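Local coordinates for bifunctional protein PutA (PDB 5UR2) that probably oxidises L-proline to L-glutamate in two steps, pairing a flavin-dependent proline dehydrogenase with an NAD-dependent L-glutamate gamma-semialdehyde dehydrogenase, at residues N356-A361 / K445-G450; G833-A838 / T860-V865; A869-A874 / V880-R885. All coordinates share one frame; numbering follows the deposited sequence.

Contact 1 comes first along the chain. It closes a loop of 83 residues, from the start of helix 357-369 on the proline dehydrogenase barrel to the turn after helix 440-444. Contacts 2 and 3 follow in the aldehyde dehydrogenase part. Contact 2 closes a loop of 21 residues between helix 825-841 and strand 860-863. Contact 3 closes one of five residues onto strand 880-886. The three loops run in series, and none encloses another. Contacts 2 and 3 have centres about 8 Å apart and share a sheet, in which strands 860-863 and 880-886 are neighbours. Contact 1 is about 47 Å from contact 2 between nearest atoms.

Contact 1: residues N356-A361 / K445-G450; sequences NVRTLA and KDPAQG. With P5F (N-propargylglycine-modified flavin adenine dinucleotide), chain F.
Arg358 reaches from the first turn of helix 357-369 across the loop residues Lys445, Asp446 and Pro447. Its CB points toward that loop. CG stands anti to the backbone N (chi1 159°), and the chain, bent at chi2, runs out across the loop. CG is the first atom near the loop, beside the carbonyl of Lys445. CD comes closer, 3.6 Å from Lys445 O. NE lies 3.6 Å from Pro447 CD. CZ and NH1 both pass over Asp446 CA, which sits under one face of the guanidinium, toward its rim. NH2 ends 3.6 Å from Asp446 OD1. This salt bridge is long. The oxygen lies well out of the guanidinium plane, so charge alone links the pair. The strongest partner of the tip is Glu335, in a salt bridge at NH2. NH2 also bonds to Gln7, and NH1 to Leu444 O. Asp446 OD1 also accepts from Ala448 N at 2.9 Å. That bond makes an Asx turn within the type I turn from Asp446 to Gln449, and it probably helps to hold the carboxylate beside the arginine. Two residues before Arg358, Asn356 caps the helix. Its OD1 accepts from Thr359 N at 3.1 Å, with the donor above the carbonyl plane. Its ND2 donates to O1A of the modified flavin adenine dinucleotide at 2.7 Å, in a nearly straight bond (169°). One amide thus caps the helix and grips the pyrophosphate. The setting is the proline dehydrogenase TIM barrel, where the loop after strand 349-353 and the start of the next helix help hold the flavin cofactor.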
loop_
_atom_site.group_PDB
_atom_site.type_symbol
_atom_site.label_atom_id
_atom_site.label_comp_id
_atom_site.label_asym_id
_atom_site.label_seq_id
_atom_site.Cartn_x
_atom_site.Cartn_y
_atom_site.Cartn_z
ATOM N N ASN B 356 -12.992 9.955 -49.862
ATOM C CA ASN B 356 -12.050 11.053 -49.671
ATOM C C ASN B 356 -11.695 11.648 -51.031
ATOM O O ASN B 356 -11.154 10.943 -51.889
ATOM C CB ASN B 356 -10.826 10.493 -48.937
ATOM C CG ASN B 356 -9.735 11.516 -48.671
ATOM O OD1 ASN B 356 -9.468 12.392 -49.478
ATOM N ND2 ASN B 356 -9.073 11.375 -47.523
ATOM N N VAL B 357 -11.999 12.943 -51.229
ATOM C CA VAL B 357 -11.791 13.574 -52.537
ATOM C C VAL B 357 -10.305 13.615 -52.899
ATOM O O VAL B 357 -9.946 13.439 -54.066
ATOM C CB VAL B 357 -12.428 14.978 -52.579
ATOM C CG1 VAL B 357 -11.986 15.743 -53.828
ATOM C CG2 VAL B 357 -13.942 14.867 -52.592
ATOM N N ARG B 358 -9.420 13.839 -51.913
ATOM C CA ARG B 358 -7.979 13.760 -52.173
ATOM C C ARG B 358 -7.589 12.395 -52.734
ATOM O O ARG B 358 -6.968 12.303 -53.805
ATOM C CB ARG B 358 -7.187 14.060 -50.896
ATOM C CG ARG B 358 -5.744 13.525 -50.902
ATOM C CD ARG B 358 -4.839 14.269 -51.888
ATOM N NE ARG B 358 -3.641 13.489 -52.228
ATOM C CZ ARG B 358 -2.537 14.003 -52.775
ATOM N NH1 ARG B 358 -2.469 15.299 -53.040
ATOM N NH2 ARG B 358 -1.499 13.223 -53.063
ATOM N N THR B 359 -7.967 11.322 -52.026
ATOM C CA THR B 359 -7.681 9.957 -52.468
ATOM C C THR B 359 -8.219 9.699 -53.870
ATOM O O THR B 359 -7.513 9.168 -54.738
ATOM C CB THR B 359 -8.296 8.958 -51.484
ATOM O OG1 THR B 359 -7.840 9.251 -50.153
ATOM C CG2 THR B 359 -7.917 7.502 -51.862
ATOM N N LEU B 360 -9.486 10.045 -54.102
ATOM C CA LEU B 360 -10.083 9.829 -55.416
ATOM C C LEU B 360 -9.338 10.601 -56.505
ATOM O O LEU B 360 -9.092 10.067 -57.593
ATOM C CB LEU B 360 -11.561 10.226 -55.386
ATOM C CG LEU B 360 -12.453 9.444 -54.409
ATOM C CD1 LEU B 360 -13.831 10.086 -54.266
ATOM C CD2 LEU B 360 -12.597 8.022 -54.880
ATOM N N ALA B 361 -8.990 11.865 -56.240
ATOM C CA ALA B 361 -8.316 12.686 -57.247
ATOM C C ALA B 361 -6.918 12.158 -57.556
ATOM O O ALA B 361 -6.475 12.202 -58.709
ATOM C CB ALA B 361 -8.238 14.145 -56.786
ATOM N N LYS B 445 -4.031 18.210 -49.557
ATOM C CA LYS B 445 -2.577 18.163 -49.505
ATOM C C LYS B 445 -2.070 16.722 -49.589
ATOM O O LYS B 445 -2.778 15.754 -49.280
ATOM C CB LYS B 445 -2.052 18.803 -48.220
ATOM C CG LYS B 445 -2.024 17.845 -47.029
ATOM C CD LYS B 445 -1.380 18.482 -45.802
ATOM C CE LYS B 445 -1.082 17.442 -44.724
ATOM N NZ LYS B 445 -2.323 16.830 -44.161
ATOM N N ASP B 446 -0.824 16.601 -50.008
ATOM C CA ASP B 446 -0.197 15.299 -50.171
ATOM C C ASP B 446 -0.000 14.653 -48.804
ATOM O O ASP B 446 0.746 15.192 -47.979
ATOM C CB ASP B 446 1.131 15.479 -50.926
ATOM C CG ASP B 446 1.870 14.166 -51.167
ATOM O OD1 ASP B 446 1.346 13.086 -50.815
ATOM O OD2 ASP B 446 2.973 14.221 -51.749
ATOM N N PRO B 447 -0.625 13.501 -48.527
ATOM C CA PRO B 447 -0.425 12.854 -47.216
ATOM C C PRO B 447 1.017 12.474 -46.952
ATOM O O PRO B 447 1.415 12.362 -45.779
ATOM C CB PRO B 447 -1.320 11.608 -47.297
ATOM C CG PRO B 447 -1.445 11.342 -48.787
ATOM C CD PRO B 447 -1.479 12.693 -49.423
ATOM N N ALA B 448 1.805 12.272 -48.018
ATOM C CA ALA B 448 3.222 11.956 -47.880
ATOM C C ALA B 448 4.058 13.161 -47.472
ATOM O O ALA B 448 5.177 12.973 -46.986
ATOM C CB ALA B 448 3.773 11.370 -49.178
ATOM N N GLN B 449 3.536 14.382 -47.609
ATOM C CA GLN B 449 4.335 15.568 -47.309
ATOM C C GLN B 449 4.589 15.676 -45.810
ATOM O O GLN B 449 3.651 15.691 -45.010
ATOM C CB GLN B 449 3.635 16.827 -47.817
ATOM C CG GLN B 449 4.257 18.124 -47.271
ATOM C CD GLN B 449 3.640 19.392 -47.858
ATOM O OE1 GLN B 449 2.457 19.670 -47.688
ATOM N NE2 GLN B 449 4.459 20.173 -48.535
ATOM N N GLY B 450 5.863 15.754 -45.434
ATOM C CA GLY B 450 6.214 15.804 -44.032
ATOM C C GLY B 450 5.790 14.586 -43.244
ATOM O O GLY B 450 5.680 14.664 -42.019
HETATM P PA P5F F . -10.938 8.654 -44.880
HETATM O O1A P5F F . -10.053 9.361 -45.962
HETATM O O2A P5F F . -11.519 9.481 -43.844
HETATM O O5B P5F F . -10.224 7.627 -44.043
HETATM C C5B P5F F . -10.674 7.124 -42.791
HETATM C C4B P5F F . -9.860 5.866 -42.454
HETATM O O4B P5F F . -8.534 6.139 -42.067
HETATM C C3B P5F F . -10.387 4.993 -41.352
HETATM O O3B P5F F . -11.445 4.209 -41.755
HETATM C C2B P5F F . -9.202 4.194 -40.984
HETATM O O2B P5F F . -9.060 3.147 -41.881
HETATM C C1B P5F F . -8.084 5.155 -41.178
HETATM N N9A P5F F . -7.651 5.815 -39.972
HETATM C C8A P5F F . -8.408 6.592 -39.105
HETATM N N7A P5F F . -7.612 7.034 -38.124
HETATM C C5A P5F F . -6.308 6.576 -38.322
HETATM C C6A P5F F . -5.102 6.696 -37.634
HETATM N N6A P5F F . -5.021 7.468 -36.426
HETATM N N1A P5F F . -3.990 6.091 -38.093
HETATM C C2A P5F F . -4.014 5.359 -39.227
HETATM N N3A P5F F . -5.186 5.198 -39.907
HETATM C C4A P5F F . -6.321 5.780 -39.500
HETATM N N1 P5F F . -13.070 -1.922 -44.579
HETATM C C2 P5F F . -12.424 -3.170 -44.248
HETATM O O2 P5F F . -11.452 -3.161 -43.273
HETATM N N3 P5F F . -12.774 -4.385 -44.921
HETATM C C4 P5F F . -13.767 -4.426 -45.931
HETATM O O4 P5F F . -14.060 -5.649 -46.548
HETATM C C4X P5F F . -14.457 -3.112 -46.275
HETATM N N5 P5F F . -15.586 -3.058 -47.201
HETATM C C5X P5F F . -15.877 -1.736 -47.788
HETATM C C6 P5F F . -16.591 -1.644 -49.099
HETATM C C7 P5F F . -16.794 -0.380 -49.707
HETATM C C7M P5F F . -17.517 -0.302 -51.034
HETATM C C8 P5F F . -16.319 0.811 -49.077
HETATM C C8M P5F F . -16.514 2.171 -49.696
HETATM C C9 P5F F . -15.640 0.733 -47.839
HETATM C C9A P5F F . -15.425 -0.592 -47.191
HETATM N N10 P5F F . -14.702 -0.672 -45.920
HETATM C C10 P5F F . -14.095 -1.934 -45.604
HETATM C "C1'" P5F F . -14.424 0.517 -45.076
HETATM C "C2'" P5F F . -13.188 1.289 -45.539
HETATM O "O2'" P5F F . -12.074 0.517 -45.297
HETATM C "C3'" P5F F . -13.002 2.660 -44.887
HETATM O "O3'" P5F F . -12.837 2.481 -43.530
HETATM C "C4'" P5F F . -14.157 3.631 -45.086
HETATM O "O4'" P5F F . -14.760 3.308 -46.292
HETATM C "C5'" P5F F . -13.795 5.124 -44.966
HETATM O "O5'" P5F F . -12.552 5.460 -45.550
HETATM P P P5F F . -12.254 6.793 -46.425
HETATM O O1P P5F F . -11.129 6.715 -47.527
HETATM O O2P P5F F . -13.715 7.153 -46.890
HETATM O O3P P5F F . -12.196 7.969 -45.281
HETATM C C21 P5F F . -17.220 -4.379 -45.642
HETATM C C22 P5F F . -16.410 -3.765 -46.532
HETATM C C23 P5F F . -16.901 -5.784 -45.103
#

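Contact 2: residues G833-A838 / T860-V865; sequences GTIAEA and TIFGDV
Within residues 833-838 of helix 825-841, Ile835 is the first to meet strand 860-863. CG1 stands beside the backbone N (chi1 -68°), and the chain extends from there to bring CD1 near the start of the strand. CD1 lies 3.7 Å from Thr860 OG1, and the two side chains meet at a slant. CD1 is a methyl, so this is a van der Waals contact; the Thr860 hydroxyl has its hydrogen bond with Pro858 O. The other branch of Ile835, CG2, is more distant, 4.5 Å from Phe862 CZ. The backbone also takes part: Ile835 O lies 3.9 Å from Phe862 CZ. The helix here covers the sheet of an alpha/beta domain in the aldehyde dehydrogenase part. The axes of helix segment 833-838 and strand 860-863 run 27° apart, closest at 10.5 Å. Leu844 of strand 843-847 and Val880 of strand 880-886 also touch the Phe862 side chain, one from each neighbouring strand. One turn on, Ala838 points its CB at the Phe862 ring. CB lies 3.9 Å from the ring centroid and 25° off the normal, a CH-pi contact over one face. It is displaced toward the rim, where CZ is its nearest ring atom at 3.6 Å. Over the same face, Ala838 C lies 3.8 Å from Phe862 CE1. Leu871, from the loop after the strand, touches both Ala838 and Phe862.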
loop_
_atom_site.group_PDB
_atom_site.type_symbol
_atom_site.label_atom_id
_atom_site.label_comp_id
_atom_site.label_asym_id
_atom_site.label_seq_id
_atom_site.Cartn_x
_atom_site.Cartn_y
_atom_site.Cartn_z
ATOM N N GLY B 833 -20.419 -39.863 -13.058
ATOM C CA GLY B 833 -21.432 -40.164 -12.063
ATOM C C GLY B 833 -22.353 -38.987 -11.793
ATOM O O GLY B 833 -23.573 -39.150 -11.706
ATOM N N THR B 834 -21.787 -37.782 -11.681
ATOM C CA THR B 834 -22.618 -36.594 -11.517
ATOM C C THR B 834 -23.538 -36.410 -12.719
ATOM O O THR B 834 -24.724 -36.085 -12.568
ATOM C CB THR B 834 -21.724 -35.366 -11.327
ATOM O OG1 THR B 834 -21.023 -35.494 -10.093
ATOM C CG2 THR B 834 -22.552 -34.082 -11.290
ATOM N N ILE B 835 -23.015 -36.629 -13.925
ATOM C CA ILE B 835 -23.838 -36.491 -15.120
ATOM C C ILE B 835 -24.986 -37.496 -15.084
ATOM O O ILE B 835 -26.128 -37.173 -15.440
ATOM C CB ILE B 835 -22.975 -36.656 -16.380
ATOM C CG1 ILE B 835 -22.005 -35.484 -16.522
ATOM C CG2 ILE B 835 -23.861 -36.759 -17.628
ATOM C CD1 ILE B 835 -20.950 -35.697 -17.594
ATOM N N ALA B 836 -24.697 -38.733 -14.663
ATOM C CA ALA B 836 -25.733 -39.761 -14.601
ATOM C C ALA B 836 -26.789 -39.428 -13.555
ATOM O O ALA B 836 -27.989 -39.567 -13.815
ATOM C CB ALA B 836 -25.115 -41.131 -14.305
ATOM N N GLU B 837 -26.365 -38.989 -12.367
ATOM C CA GLU B 837 -27.340 -38.605 -11.352
ATOM C C GLU B 837 -28.183 -37.433 -11.836
ATOM O O GLU B 837 -29.414 -37.459 -11.735
ATOM C CB GLU B 837 -26.631 -38.258 -10.037
ATOM N N ALA B 838 -27.539 -36.430 -12.433
ATOM C CA ALA B 838 -28.260 -35.243 -12.871
ATOM C C ALA B 838 -29.253 -35.558 -13.985
ATOM O O ALA B 838 -30.309 -34.919 -14.068
ATOM C CB ALA B 838 -27.263 -34.179 -13.331
ATOM N N THR B 860 -21.679 -31.059 -21.204
ATOM C CA THR B 860 -23.059 -31.398 -20.875
ATOM C C THR B 860 -23.773 -30.180 -20.307
ATOM O O THR B 860 -23.245 -29.522 -19.405
ATOM C CB THR B 860 -23.095 -32.548 -19.859
ATOM O OG1 THR B 860 -22.290 -33.634 -20.339
ATOM C CG2 THR B 860 -24.521 -33.029 -19.625
ATOM N N ILE B 861 -24.990 -29.908 -20.793
ATOM C CA ILE B 861 -25.779 -28.757 -20.355
ATOM C C ILE B 861 -27.152 -29.236 -19.884
ATOM O O ILE B 861 -27.872 -29.899 -20.639
ATOM C CB ILE B 861 -25.955 -27.717 -21.477
ATOM C CG1 ILE B 861 -24.616 -27.301 -22.075
ATOM C CG2 ILE B 861 -26.641 -26.484 -20.936
ATOM C CD1 ILE B 861 -24.769 -26.328 -23.225
ATOM N N PHE B 862 -27.520 -28.887 -18.649
ATOM C CA PHE B 862 -28.855 -29.149 -18.118
ATOM C C PHE B 862 -29.659 -27.860 -18.052
ATOM O O PHE B 862 -29.121 -26.785 -17.763
ATOM C CB PHE B 862 -28.799 -29.782 -16.723
ATOM C CG PHE B 862 -28.136 -31.108 -16.721
ATOM C CD1 PHE B 862 -28.871 -32.248 -16.993
ATOM C CD2 PHE B 862 -26.765 -31.210 -16.508
ATOM C CE1 PHE B 862 -28.257 -33.479 -17.036
ATOM C CE2 PHE B 862 -26.143 -32.429 -16.548
ATOM C CZ PHE B 862 -26.889 -33.572 -16.814
ATOM N N GLY B 863 -30.963 -27.984 -18.292
ATOM C CA GLY B 863 -31.814 -26.815 -18.359
ATOM C C GLY B 863 -32.852 -26.763 -17.265
ATOM O O GLY B 863 -33.200 -27.801 -16.693
ATOM N N ASP B 864 -33.351 -25.560 -16.970
ATOM C CA ASP B 864 -34.360 -25.351 -15.926
ATOM C C ASP B 864 -33.959 -26.007 -14.611
ATOM O O ASP B 864 -34.787 -26.596 -13.918
ATOM C CB ASP B 864 -35.740 -25.851 -16.367
ATOM C CG ASP B 864 -36.484 -24.836 -17.206
ATOM O OD1 ASP B 864 -36.797 -23.756 -16.667
ATOM O OD2 ASP B 864 -36.772 -25.117 -18.387
ATOM N N VAL B 865 -32.684 -25.900 -14.262
ATOM C CA VAL B 865 -32.197 -26.460 -12.999
ATOM C C VAL B 865 -32.638 -25.548 -11.858
ATOM O O VAL B 865 -32.459 -24.320 -11.953
ATOM C CB VAL B 865 -30.676 -26.609 -13.025
ATOM C CG1 VAL B 865 -30.166 -27.296 -11.756
ATOM C CG2 VAL B 865 -30.231 -27.373 -14.268
#

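Contact 3: residues A869-A874 / V880-R885; sequences AKLAQA and VVAVIR
Residues 869-874 are a loop with a short 3-10 segment at 870-871, lying beside strand 880-886, and the two backbones come nearest at Ala872 and Ala882, whose CA atoms are 6.1 Å apart. Within the turn, Ala872 N donates to Ala869 O at 2.8 Å. Lys870 O accepts from both Gln873 N and Ala874 N. This coiling turns Leu871 and Ala872 toward the strand. Leu871 has CG anti to its backbone N (chi1 175°), which carries its fork out over the strand. CD1 reaches Val880 CG1 at 3.8 Å. CG and CD2 both rest on Ala882 CB, each at 4.0 Å, so the methyl fits against one side of the fork. Ala872 meets the strand further along, with its CB 3.9 Å from Ile884 CD1. The contact is wholly apolar and buried: Val880, Ala882 and Ile884 present one face of the strand to the turn. On the turn's backbone, Leu871 O and Ala874 O both accept from Lys750 NZ. Val881 points to the opposite face, against helix 761-773. Strand 880-886 lies between strands 783-789 and 860-863. Val880 also touches Ile831 of helix 825-841, so the loop and that helix pack on the same face of the sheet.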
loop_
_atom_site.group_PDB
_atom_site.type_symbol
_atom_site.label_atom_id
_atom_site.label_comp_id
_atom_site.label_asym_id
_atom_site.label_seq_id
_atom_site.Cartn_x
_atom_site.Cartn_y
_atom_site.Cartn_z
ATOM N N ALA B 869 -30.747 -26.886 -6.306
ATOM C CA ALA B 869 -30.411 -28.267 -6.630
ATOM C C ALA B 869 -28.928 -28.546 -6.388
ATOM O O ALA B 869 -28.069 -27.665 -6.530
ATOM C CB ALA B 869 -30.743 -28.568 -8.094
ATOM N N LYS B 870 -28.636 -29.806 -6.050
ATOM C CA LYS B 870 -27.253 -30.207 -5.812
ATOM C C LYS B 870 -26.368 -29.873 -7.010
ATOM O O LYS B 870 -25.245 -29.373 -6.849
ATOM C CB LYS B 870 -27.203 -31.695 -5.471
ATOM C CG LYS B 870 -25.808 -32.250 -5.191
ATOM C CD LYS B 870 -25.859 -33.788 -5.080
ATOM C CE LYS B 870 -24.510 -34.398 -4.707
ATOM N NZ LYS B 870 -24.625 -35.878 -4.522
ATOM N N LEU B 871 -26.875 -30.109 -8.223
ATOM C CA LEU B 871 -26.115 -29.796 -9.429
ATOM C C LEU B 871 -25.725 -28.329 -9.480
ATOM O O LEU B 871 -24.668 -27.989 -10.023
ATOM C CB LEU B 871 -26.922 -30.172 -10.673
ATOM C CG LEU B 871 -26.329 -29.802 -12.031
ATOM C CD1 LEU B 871 -25.048 -30.559 -12.296
ATOM C CD2 LEU B 871 -27.332 -30.092 -13.125
ATOM N N ALA B 872 -26.555 -27.454 -8.907
ATOM C CA ALA B 872 -26.344 -26.013 -8.922
ATOM C C ALA B 872 -25.675 -25.480 -7.659
ATOM O O ALA B 872 -25.629 -24.261 -7.476
ATOM C CB ALA B 872 -27.676 -25.290 -9.142
ATOM N N GLN B 873 -25.152 -26.361 -6.783
ATOM C CA GLN B 873 -24.529 -26.002 -5.505
ATOM C C GLN B 873 -23.145 -26.621 -5.309
ATOM O O GLN B 873 -22.237 -25.936 -4.828
ATOM C CB GLN B 873 -25.456 -26.404 -4.311
ATOM C CG GLN B 873 -26.735 -25.562 -4.157
ATOM C CD GLN B 873 -26.448 -24.131 -3.673
ATOM O OE1 GLN B 873 -25.495 -23.888 -2.925
ATOM N NE2 GLN B 873 -27.257 -23.180 -4.129
ATOM N N ALA B 874 -22.969 -27.902 -5.636
ATOM C CA ALA B 874 -21.701 -28.590 -5.425
ATOM C C ALA B 874 -20.779 -28.378 -6.615
ATOM O O ALA B 874 -21.205 -28.487 -7.770
ATOM C CB ALA B 874 -21.934 -30.092 -5.206
ATOM N N VAL B 880 -19.650 -29.429 -17.153
ATOM C CA VAL B 880 -21.042 -29.662 -16.770
ATOM C C VAL B 880 -21.651 -28.331 -16.347
ATOM O O VAL B 880 -21.166 -27.697 -15.403
ATOM C CB VAL B 880 -21.147 -30.704 -15.637
ATOM C CG1 VAL B 880 -22.610 -30.960 -15.213
ATOM C CG2 VAL B 880 -20.492 -32.016 -16.068
ATOM N N VAL B 881 -22.690 -27.897 -17.053
ATOM C CA VAL B 881 -23.309 -26.594 -16.843
ATOM C C VAL B 881 -24.764 -26.780 -16.432
ATOM O O VAL B 881 -25.500 -27.563 -17.050
ATOM C CB VAL B 881 -23.239 -25.720 -18.109
ATOM C CG1 VAL B 881 -23.995 -24.401 -17.892
ATOM C CG2 VAL B 881 -21.790 -25.490 -18.504
ATOM N N ALA B 882 -25.194 -26.010 -15.430
ATOM C CA ALA B 882 -26.598 -25.936 -15.039
ATOM C C ALA B 882 -27.155 -24.590 -15.488
ATOM O O ALA B 882 -26.711 -23.541 -15.002
ATOM C CB ALA B 882 -26.755 -26.108 -13.523
ATOM N N VAL B 883 -28.122 -24.617 -16.406
ATOM C CA VAL B 883 -28.826 -23.409 -16.842
ATOM C C VAL B 883 -30.027 -23.201 -15.925
ATOM O O VAL B 883 -30.866 -24.095 -15.774
ATOM C CB VAL B 883 -29.267 -23.515 -18.311
ATOM C CG1 VAL B 883 -30.039 -22.270 -18.720
ATOM C CG2 VAL B 883 -28.078 -23.696 -19.218
ATOM N N ILE B 884 -30.110 -22.028 -15.295
ATOM C CA ILE B 884 -31.113 -21.752 -14.265
ATOM C C ILE B 884 -31.977 -20.587 -14.714
ATOM O O ILE B 884 -31.456 -19.550 -15.138
ATOM C CB ILE B 884 -30.465 -21.430 -12.904
ATOM C CG1 ILE B 884 -29.490 -22.531 -12.488
ATOM C CG2 ILE B 884 -31.532 -21.233 -11.836
ATOM C CD1 ILE B 884 -28.635 -22.153 -11.287
ATOM N N ARG B 885 -33.288 -20.731 -14.573
ATOM C CA ARG B 885 -34.195 -19.682 -15.005
ATOM C C ARG B 885 -34.370 -18.653 -13.894
ATOM O O ARG B 885 -34.393 -19.002 -12.711
ATOM C CB ARG B 885 -35.541 -20.279 -15.404
ATOM C CG ARG B 885 -36.333 -19.399 -16.346
ATOM C CD ARG B 885 -37.694 -20.005 -16.598
ATOM N NE ARG B 885 -37.617 -21.125 -17.529
ATOM C CZ ARG B 885 -37.852 -21.022 -18.832
ATOM N NH1 ARG B 885 -38.177 -19.848 -19.355
ATOM N NH2 ARG B 885 -37.764 -22.093 -19.609
#